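Local coordinates for protein CRISPR-associated endonuclease Cas12b (Alicyclobacillus acidoterrestris, PDB 5U31) that uses a guide RNA to recognise PAM-bearing target DNA and cleaves it with its metal-dependent RuvC nuclease domain as part of CRISPR antiviral defence, at residues E39-R51 / C62-R76. The protein carries 3 engineered substitutions. Numbering follows the deposited sequence.
Sequences EWLSLLRQENLYR and CDKTAEECKAELLER. With SO4 (sulfate ion), chain F.
N48 OD1 accepts two donors from the start of helix 66-83: T65 OG1 at 3.0 Å, which stands above the plane of the amide carbonyl, and A66 N, whose bond is weak because its N-H is bent well away from the oxygen. T65 holds the N-cap position, but it is N48, from the other segment, that reaches the first helical N-H. Alongside, L49 N donates to K64 O in a nearly straight bond of 2.9 Å. D63 and K64 share L49 as their partner across the antiparallel hairpin, a classic beta bulge. This two-stranded hairpin, 49-52 with 60-64, links two helices of the REC1 domain, and their local axes come within 8.4 Å at a signed crossing angle of -113°. Between these helices L43 is a knob in a hole formed by C69, E72, L73 and R76. Its CD1 lies over one face of the R76 guanidinium, 3.4 Å from R76 NE, while L73 CG packs on L43 CB. Extended from CG to NE, R76 brings NH1 over the indole face of W40, with CZ 4.4 Å from the centroid of the five-membered ring. This is a cation-pi contact made edge-on, the two planes being 85° apart. E39 runs out straight from its helix, which carries its carboxylate to the guanidinium edge; OE2 and R76 NH2 pair their charges at 2.6 Å, although the N-H points poorly at the oxygen. The salt-bridge network continues through E72, whose OE1 meets K64 NZ on the syn side at 3.2 Å and whose OE2 has a long salt bridge to R76 NH2; together the two cations probably ease the repulsion between the E39 and E72 carboxylates. W40 NE1 donates to O4 of a sulfate, probably from the crystallisation liquor, which Y36 and R193 also bind.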
ATOM      1  N   GLU A  39      14.793  11.735 -26.493  1.00 27.72           N
ATOM      2  CA  GLU A  39      15.414  10.884 -27.502  1.00 28.11           C
ATOM      3  C   GLU A  39      16.863  11.286 -27.759  1.00 28.21           C
ATOM      4  O   GLU A  39      17.712  10.416 -27.981  1.00 28.49           O
ATOM      5  CB  GLU A  39      14.589  10.933 -28.785  1.00 28.40           C
ATOM      6  CG  GLU A  39      15.056  10.022 -29.893  1.00 52.16           C
ATOM      7  CD  GLU A  39      14.128  10.073 -31.084  1.00 69.81           C
ATOM      8  OE1 GLU A  39      12.898  10.044 -30.876  1.00 68.53           O
ATOM      9  OE2 GLU A  39      14.626  10.165 -32.225  1.00 79.73           O
ATOM     10  N   TRP A  40      17.172  12.586 -27.704  1.00 28.60           N
ATOM     11  CA  TRP A  40      18.559  13.028 -27.841  1.00 28.17           C
ATOM     12  C   TRP A  40      19.418  12.487 -26.709  1.00 35.57           C
ATOM     13  O   TRP A  40      20.517  11.969 -26.937  1.00 30.19           O
ATOM     14  CB  TRP A  40      18.631  14.554 -27.870  1.00 28.04           C
ATOM     15  CG  TRP A  40      18.990  15.088 -29.209  1.00 32.98           C
ATOM     16  CD1 TRP A  40      18.161  15.705 -30.093  1.00 36.88           C
ATOM     17  CD2 TRP A  40      20.275  15.032 -29.836  1.00 36.99           C
ATOM     18  NE1 TRP A  40      18.849  16.043 -31.228  1.00 40.12           N
ATOM     19  CE2 TRP A  40      20.151  15.641 -31.095  1.00 35.52           C
ATOM     20  CE3 TRP A  40      21.519  14.525 -29.452  1.00 28.81           C
ATOM     21  CZ2 TRP A  40      21.221  15.759 -31.973  1.00 30.06           C
ATOM     22  CZ3 TRP A  40      22.578  14.645 -30.322  1.00 29.19           C
ATOM     23  CH2 TRP A  40      22.424  15.253 -31.569  1.00 29.42           C
ATOM     24  N   LEU A  41      18.930  12.615 -25.473  1.00 37.49           N
ATOM     25  CA  LEU A  41      19.672  12.113 -24.322  1.00 27.74           C
ATOM     26  C   LEU A  41      19.958  10.622 -24.452  1.00 33.17           C
ATOM     27  O   LEU A  41      21.054  10.163 -24.106  1.00 33.10           O
ATOM     28  CB  LEU A  41      18.896  12.402 -23.039  1.00 27.40           C
ATOM     29  CG  LEU A  41      18.799  13.872 -22.633  1.00 27.21           C
ATOM     30  CD1 LEU A  41      17.863  14.030 -21.442  1.00 26.93           C
ATOM     31  CD2 LEU A  41      20.180  14.416 -22.313  1.00 27.35           C
ATOM     32  N   SER A  42      18.992   9.850 -24.961  1.00 29.02           N
ATOM     33  CA  SER A  42      19.188   8.408 -25.076  1.00 28.43           C
ATOM     34  C   SER A  42      20.276   8.062 -26.082  1.00 43.45           C
ATOM     35  O   SER A  42      20.956   7.043 -25.927  1.00 51.52           O
ATOM     36  CB  SER A  42      17.876   7.723 -25.460  1.00 28.48           C
ATOM     37  OG  SER A  42      17.399   8.187 -26.710  1.00 29.38           O
ATOM     38  N   LEU A  43      20.458   8.887 -27.116  1.00 33.43           N
ATOM     39  CA  LEU A  43      21.536   8.630 -28.064  1.00 35.53           C
ATOM     40  C   LEU A  43      22.893   8.982 -27.466  1.00 35.39           C
ATOM     41  O   LEU A  43      23.870   8.251 -27.663  1.00 47.98           O
ATOM     42  CB  LEU A  43      21.298   9.401 -29.360  1.00 29.56           C
ATOM     43  CG  LEU A  43      19.994   9.051 -30.081  1.00 29.62           C
ATOM     44  CD1 LEU A  43      19.812   9.934 -31.291  1.00 29.74           C
ATOM     45  CD2 LEU A  43      19.981   7.594 -30.480  1.00 30.10           C
ATOM     46  N   LEU A  44      22.981  10.100 -26.738  1.00 29.16           N
ATOM     47  CA  LEU A  44      24.237  10.425 -26.066  1.00 29.27           C
ATOM     48  C   LEU A  44      24.656   9.316 -25.111  1.00 30.75           C
ATOM     49  O   LEU A  44      25.852   9.057 -24.942  1.00 29.82           O
ATOM     50  CB  LEU A  44      24.111  11.747 -25.312  1.00 28.88           C
ATOM     51  CG  LEU A  44      23.690  12.962 -26.133  1.00 28.75           C
ATOM     52  CD1 LEU A  44      23.483  14.168 -25.231  1.00 28.43           C
ATOM     53  CD2 LEU A  44      24.718  13.254 -27.218  1.00 32.01           C
ATOM     54  N   ARG A  45      23.678   8.645 -24.496  1.00 35.32           N
ATOM     55  CA  ARG A  45      23.954   7.579 -23.542  1.00 29.39           C
ATOM     56  C   ARG A  45      24.648   6.394 -24.205  1.00 33.62           C
ATOM     57  O   ARG A  45      25.488   5.742 -23.572  1.00 30.35           O
ATOM     58  CB  ARG A  45      22.641   7.152 -22.891  1.00 29.05           C
ATOM     59  CG  ARG A  45      22.729   6.015 -21.912  1.00 29.23           C
ATOM     60  CD  ARG A  45      21.376   5.752 -21.288  1.00 28.88           C
ATOM     61  NE  ARG A  45      21.399   4.565 -20.443  1.00 42.03           N
ATOM     62  CZ  ARG A  45      21.051   3.354 -20.861  1.00 33.49           C
ATOM     63  NH1 ARG A  45      20.644   3.178 -22.111  1.00 34.39           N
ATOM     64  NH2 ARG A  45      21.105   2.324 -20.033  1.00 31.30           N
ATOM     65  N   GLN A  46      24.332   6.140 -25.476  1.00 33.16           N
ATOM     66  CA  GLN A  46      24.865   5.035 -26.289  1.00 41.69           C
ATOM     67  C   GLN A  46      25.054   3.751 -25.487  1.00 36.49           C
ATOM     68  O   GLN A  46      26.116   3.124 -25.489  1.00 33.96           O
ATOM     69  CB  GLN A  46      26.154   5.442 -27.007  1.00 31.31           C
ATOM     70  CG  GLN A  46      27.170   6.183 -26.181  1.00 31.24           C
ATOM     71  CD  GLN A  46      27.974   7.156 -27.013  1.00 31.39           C
ATOM     72  OE1 GLN A  46      28.927   6.774 -27.689  1.00 32.00           O
ATOM     73  NE2 GLN A  46      27.585   8.424 -26.974  1.00 30.95           N
ATOM     74  N   GLU A  47      23.986   3.353 -24.806  1.00 36.87           N
ATOM     75  CA  GLU A  47      23.860   2.030 -24.215  1.00 31.26           C
ATOM     76  C   GLU A  47      22.539   1.432 -24.675  1.00 31.83           C
ATOM     77  O   GLU A  47      21.720   2.104 -25.308  1.00 38.15           O
ATOM     78  CB  GLU A  47      23.935   2.086 -22.685  1.00 30.98           C
ATOM     79  CG  GLU A  47      25.308   2.443 -22.150  1.00 33.30           C
ATOM     80  CD  GLU A  47      25.317   2.655 -20.648  1.00 46.80           C
ATOM     81  OE1 GLU A  47      24.918   3.749 -20.196  1.00 54.00           O
ATOM     82  OE2 GLU A  47      25.719   1.724 -19.918  1.00 58.97           O
ATOM     83  N   ASN A  48      22.335   0.157 -24.353  1.00 31.65           N
ATOM     84  CA  ASN A  48      21.106  -0.522 -24.747  1.00 38.69           C
ATOM     85  C   ASN A  48      19.888   0.116 -24.094  1.00 31.04           C
ATOM     86  O   ASN A  48      19.923   0.513 -22.927  1.00 39.56           O
ATOM     87  CB  ASN A  48      21.163  -2.005 -24.373  1.00 39.15           C
ATOM     88  CG  ASN A  48      22.143  -2.785 -25.217  1.00 41.65           C
ATOM     89  OD1 ASN A  48      22.575  -2.325 -26.272  1.00 60.04           O
ATOM     90  ND2 ASN A  48      22.496  -3.974 -24.760  1.00 33.82           N
ATOM     91  N   LEU A  49      18.808   0.208 -24.867  1.00 30.97           N
ATOM     92  CA  LEU A  49      17.490   0.600 -24.388  1.00 30.48           C
ATOM     93  C   LEU A  49      16.583  -0.624 -24.416  1.00 36.77           C
ATOM     94  O   LEU A  49      16.553  -1.350 -25.414  1.00 43.96           O
ATOM     95  CB  LEU A  49      16.890   1.709 -25.260  1.00 30.17           C
ATOM     96  CG  LEU A  49      17.352   3.166 -25.129  1.00 32.72           C
ATOM     97  CD1 LEU A  49      17.512   3.552 -23.671  1.00 29.23           C
ATOM     98  CD2 LEU A  49      18.639   3.418 -25.880  1.00 39.76           C
ATOM     99  N   TYR A  50      15.845  -0.854 -23.334  1.00 39.05           N
ATOM    100  CA  TYR A  50      14.921  -1.980 -23.266  1.00 39.79           C
ATOM    101  C   TYR A  50      13.486  -1.477 -23.184  1.00 31.08           C
ATOM    102  O   TYR A  50      13.216  -0.438 -22.573  1.00 33.92           O
ATOM    103  CB  TYR A  50      15.237  -2.886 -22.073  1.00 31.63           C
ATOM    104  CG  TYR A  50      16.608  -3.514 -22.149  1.00 32.14           C
ATOM    105  CD1 TYR A  50      16.798  -4.757 -22.743  1.00 32.95           C
ATOM    106  CD2 TYR A  50      17.713  -2.860 -21.638  1.00 31.89           C
ATOM    107  CE1 TYR A  50      18.050  -5.327 -22.818  1.00 39.86           C
ATOM    108  CE2 TYR A  50      18.972  -3.418 -21.712  1.00 48.38           C
ATOM    109  CZ  TYR A  50      19.135  -4.653 -22.299  1.00 45.39           C
ATOM    110  OH  TYR A  50      20.390  -5.208 -22.369  1.00 59.52           O
ATOM    111  N   ARG A  51      12.568  -2.220 -23.803  1.00 38.52           N
ATOM    112  CA  ARG A  51      11.158  -1.858 -23.844  1.00 47.68           C
ATOM    113  C   ARG A  51      10.307  -3.005 -23.319  1.00 60.10           C
ATOM    114  O   ARG A  51      10.789  -4.119 -23.093  1.00 60.38           O
ATOM    115  CB  ARG A  51      10.707  -1.493 -25.264  1.00 52.88           C
ATOM    116  CG  ARG A  51      10.748  -2.654 -26.244  1.00 57.29           C
ATOM    117  CD  ARG A  51      10.141  -2.274 -27.587  1.00 71.88           C
ATOM    118  NE  ARG A  51      10.820  -2.958 -28.681  1.00 82.13           N
ATOM    119  CZ  ARG A  51      10.488  -4.162 -29.132  1.00 72.97           C
ATOM    120  NH1 ARG A  51      11.172  -4.708 -30.128  1.00 66.77           N
ATOM    121  NH2 ARG A  51       9.474  -4.820 -28.588  1.00 65.59           N
ATOM    122  N   CYS A  62      15.130  -5.792 -26.398  1.00 54.40           N
ATOM    123  CA  CYS A  62      16.047  -4.698 -26.704  1.00 53.05           C
ATOM    124  C   CYS A  62      15.442  -3.880 -27.838  1.00 50.49           C
ATOM    125  O   CYS A  62      15.528  -4.258 -29.007  1.00 60.34           O
ATOM    126  CB  CYS A  62      17.431  -5.225 -27.062  1.00 55.74           C
ATOM    127  SG  CYS A  62      18.699  -3.942 -27.108  1.00 64.48           S
ATOM    128  N   ASP A  63      14.821  -2.753 -27.481  1.00 54.81           N
ATOM    129  CA  ASP A  63      14.247  -1.864 -28.487  1.00 50.16           C
ATOM    130  C   ASP A  63      15.328  -1.278 -29.386  1.00 48.09           C
ATOM    131  O   ASP A  63      15.150  -1.178 -30.606  1.00 52.93           O
ATOM    132  CB  ASP A  63      13.461  -0.749 -27.796  1.00 53.35           C
ATOM    133  CG  ASP A  63      12.911   0.273 -28.768  1.00 68.80           C
ATOM    134  OD1 ASP A  63      12.107  -0.109 -29.644  1.00 76.96           O
ATOM    135  OD2 ASP A  63      13.277   1.462 -28.645  1.00 74.69           O
ATOM    136  N   LYS A  64      16.456  -0.888 -28.800  1.00 45.15           N
ATOM    137  CA  LYS A  64      17.534  -0.238 -29.536  1.00 47.56           C
ATOM    138  C   LYS A  64      18.837  -0.619 -28.857  1.00 32.48           C
ATOM    139  O   LYS A  64      18.976  -0.438 -27.645  1.00 42.40           O
ATOM    140  CB  LYS A  64      17.339   1.284 -29.559  1.00 42.93           C
ATOM    141  CG  LYS A  64      18.377   2.065 -30.345  1.00 41.38           C
ATOM    142  CD  LYS A  64      18.006   3.543 -30.435  1.00 40.68           C
ATOM    143  CE  LYS A  64      16.748   3.750 -31.272  1.00 48.04           C
ATOM    144  NZ  LYS A  64      16.334   5.181 -31.349  1.00 52.25           N
ATOM    145  N   THR A  65      19.776  -1.167 -29.617  1.00 33.15           N
ATOM    146  CA  THR A  65      21.011  -1.644 -29.020  1.00 36.24           C
ATOM    147  C   THR A  65      22.055  -0.531 -28.994  1.00 43.58           C
ATOM    148  O   THR A  65      21.860   0.555 -29.545  1.00 52.83           O
ATOM    149  CB  THR A  65      21.538  -2.866 -29.771  1.00 34.45           C
ATOM    150  OG1 THR A  65      22.534  -3.518 -28.973  1.00 59.52           O
ATOM    151  CG2 THR A  65      22.160  -2.457 -31.091  1.00 34.83           C
ATOM    152  N   ALA A  66      23.175  -0.809 -28.323  1.00 42.62           N
ATOM    153  CA  ALA A  66      24.227   0.192 -28.195  1.00 36.50           C
ATOM    154  C   ALA A  66      24.747   0.616 -29.561  1.00 45.61           C
ATOM    155  O   ALA A  66      24.851   1.813 -29.854  1.00 62.08           O
ATOM    156  CB  ALA A  66      25.365  -0.345 -27.330  1.00 33.48           C
ATOM    157  N   GLU A  67      25.075  -0.356 -30.414  1.00 35.59           N
ATOM    158  CA  GLU A  67      25.561  -0.024 -31.748  1.00 44.50           C
ATOM    159  C   GLU A  67      24.518   0.767 -32.528  1.00 49.26           C
ATOM    160  O   GLU A  67      24.855   1.721 -33.238  1.00 64.50           O
ATOM    161  CB  GLU A  67      25.955  -1.297 -32.496  1.00 62.33           C
ATOM    162  CG  GLU A  67      27.127  -2.043 -31.869  1.00 95.00           C
ATOM    163  CD  GLU A  67      27.497  -3.304 -32.631  1.00123.82           C
ATOM    164  OE1 GLU A  67      26.709  -3.727 -33.503  1.00131.56           O
ATOM    165  OE2 GLU A  67      28.577  -3.872 -32.361  1.00129.15           O
ATOM    166  N   GLU A  68      23.242   0.396 -32.391  1.00 38.21           N
ATOM    167  CA  GLU A  68      22.172   1.171 -33.010  1.00 34.05           C
ATOM    168  C   GLU A  68      22.186   2.617 -32.527  1.00 37.84           C
ATOM    169  O   GLU A  68      21.948   3.542 -33.311  1.00 46.96           O
ATOM    170  CB  GLU A  68      20.816   0.523 -32.717  1.00 48.26           C
ATOM    171  CG  GLU A  68      20.453  -0.647 -33.625  1.00 57.77           C
ATOM    172  CD  GLU A  68      19.146  -1.314 -33.224  1.00 74.73           C
ATOM    173  OE1 GLU A  68      19.079  -1.880 -32.114  1.00 78.43           O
ATOM    174  OE2 GLU A  68      18.179  -1.263 -34.016  1.00 81.19           O
ATOM    175  N   CYS A  69      22.461   2.830 -31.236  1.00 32.43           N
ATOM    176  CA  CYS A  69      22.528   4.187 -30.701  1.00 31.75           C
ATOM    177  C   CYS A  69      23.715   4.945 -31.271  1.00 40.77           C
ATOM    178  O   CYS A  69      23.564   6.048 -31.809  1.00 51.30           O
ATOM    179  CB  CYS A  69      22.620   4.157 -29.177  1.00 33.21           C
ATOM    180  SG  CYS A  69      21.072   3.878 -28.319  1.00 52.01           S
ATOM    181  N   LYS A  70      24.913   4.372 -31.142  1.00 36.93           N
ATOM    182  CA  LYS A  70      26.110   5.044 -31.630  1.00 32.65           C
ATOM    183  C   LYS A  70      25.998   5.354 -33.115  1.00 32.98           C
ATOM    184  O   LYS A  70      26.334   6.460 -33.551  1.00 32.83           O
ATOM    185  CB  LYS A  70      27.337   4.183 -31.343  1.00 33.28           C
ATOM    186  CG  LYS A  70      27.402   3.729 -29.904  1.00 33.07           C
ATOM    187  CD  LYS A  70      28.723   3.106 -29.560  1.00 33.70           C
ATOM    188  CE  LYS A  70      28.746   2.703 -28.099  1.00 36.55           C
ATOM    189  NZ  LYS A  70      30.088   2.240 -27.675  1.00 55.56           N
ATOM    190  N   ALA A  71      25.501   4.395 -33.903  1.00 33.47           N
ATOM    191  CA  ALA A  71      25.360   4.613 -35.340  1.00 34.93           C
ATOM    192  C   ALA A  71      24.391   5.749 -35.634  1.00 37.47           C
ATOM    193  O   ALA A  71      24.624   6.558 -36.540  1.00 47.58           O
ATOM    194  CB  ALA A  71      24.899   3.329 -36.024  1.00 34.55           C
ATOM    195  N   GLU A  72      23.295   5.825 -34.881  1.00 32.75           N
ATOM    196  CA  GLU A  72      22.342   6.911 -35.068  1.00 32.25           C
ATOM    197  C   GLU A  72      22.869   8.211 -34.486  1.00 31.96           C
ATOM    198  O   GLU A  72      22.627   9.288 -35.042  1.00 32.34           O
ATOM    199  CB  GLU A  72      21.004   6.546 -34.433  1.00 35.52           C
ATOM    200  CG  GLU A  72      19.924   7.593 -34.598  1.00 42.90           C
ATOM    201  CD  GLU A  72      18.627   7.162 -33.946  1.00 66.30           C
ATOM    202  OE1 GLU A  72      18.506   5.959 -33.626  1.00 70.53           O
ATOM    203  OE2 GLU A  72      17.736   8.017 -33.747  1.00 69.63           O
ATOM    204  N   LEU A  73      23.577   8.130 -33.359  1.00 33.18           N
ATOM    205  CA  LEU A  73      24.185   9.322 -32.783  1.00 31.48           C
ATOM    206  C   LEU A  73      25.132   9.972 -33.780  1.00 45.85           C
ATOM    207  O   LEU A  73      25.035  11.174 -34.056  1.00 31.33           O
ATOM    208  CB  LEU A  73      24.921   8.957 -31.495  1.00 31.06           C
ATOM    209  CG  LEU A  73      25.170  10.002 -30.407  1.00 30.57           C
ATOM    210  CD1 LEU A  73      26.612   9.928 -29.961  1.00 30.88           C
ATOM    211  CD2 LEU A  73      24.797  11.415 -30.833  1.00 30.29           C
ATOM    212  N   LEU A  74      26.041   9.181 -34.351  1.00 37.54           N
ATOM    213  CA  LEU A  74      27.017   9.725 -35.285  1.00 32.62           C
ATOM    214  C   LEU A  74      26.338  10.321 -36.511  1.00 33.94           C
ATOM    215  O   LEU A  74      26.777  11.355 -37.027  1.00 32.75           O
ATOM    216  CB  LEU A  74      28.010   8.637 -35.685  1.00 33.36           C
ATOM    217  CG  LEU A  74      28.963   8.223 -34.566  1.00 33.42           C
ATOM    218  CD1 LEU A  74      29.733   6.994 -34.968  1.00 35.94           C
ATOM    219  CD2 LEU A  74      29.910   9.361 -34.246  1.00 35.70           C
ATOM    220  N   GLU A  75      25.259   9.688 -36.986  1.00 34.35           N
ATOM    221  CA  GLU A  75      24.504  10.248 -38.104  1.00 32.88           C
ATOM    222  C   GLU A  75      24.009  11.654 -37.790  1.00 32.31           C
ATOM    223  O   GLU A  75      24.065  12.546 -38.646  1.00 39.18           O
ATOM    224  CB  GLU A  75      23.325   9.342 -38.453  1.00 52.51           C
ATOM    225  CG  GLU A  75      23.618   8.257 -39.473  1.00 52.69           C
ATOM    226  CD  GLU A  75      22.357   7.512 -39.881  1.00 70.67           C
ATOM    227  OE1 GLU A  75      22.128   6.394 -39.372  1.00 75.41           O
ATOM    228  OE2 GLU A  75      21.583   8.060 -40.696  1.00 71.84           O
ATOM    229  N   ARG A  76      23.519  11.875 -36.567  1.00 31.71           N
ATOM    230  CA  ARG A  76      23.081  13.213 -36.182  1.00 31.23           C
ATOM    231  C   ARG A  76      24.259  14.167 -36.038  1.00 40.28           C
ATOM    232  O   ARG A  76      24.182  15.322 -36.471  1.00 48.47           O
ATOM    233  CB  ARG A  76      22.290  13.163 -34.879  1.00 30.65           C
ATOM    234  CG  ARG A  76      20.943  12.504 -35.001  1.00 30.60           C
ATOM    235  CD  ARG A  76      20.043  12.918 -33.859  1.00 30.02           C
ATOM    236  NE  ARG A  76      18.867  12.065 -33.763  1.00 30.00           N
ATOM    237  CZ  ARG A  76      17.849  12.292 -32.940  1.00 58.12           C
ATOM    238  NH1 ARG A  76      17.862  13.354 -32.147  1.00 50.92           N
ATOM    239  NH2 ARG A  76      16.818  11.459 -32.916  1.00 57.76           N
TER
HETATM  240  S   SO4 F1201      18.353  16.722 -35.090  1.00 55.68           S
HETATM  241  O1  SO4 F1201      18.013  15.391 -34.593  1.00 54.81           O
HETATM  242  O2  SO4 F1201      19.393  16.585 -36.107  1.00 74.88           O
HETATM  243  O3  SO4 F1201      17.162  17.343 -35.663  1.00 51.73           O
HETATM  244  O4  SO4 F1201      18.861  17.561 -34.008  1.00 42.51           O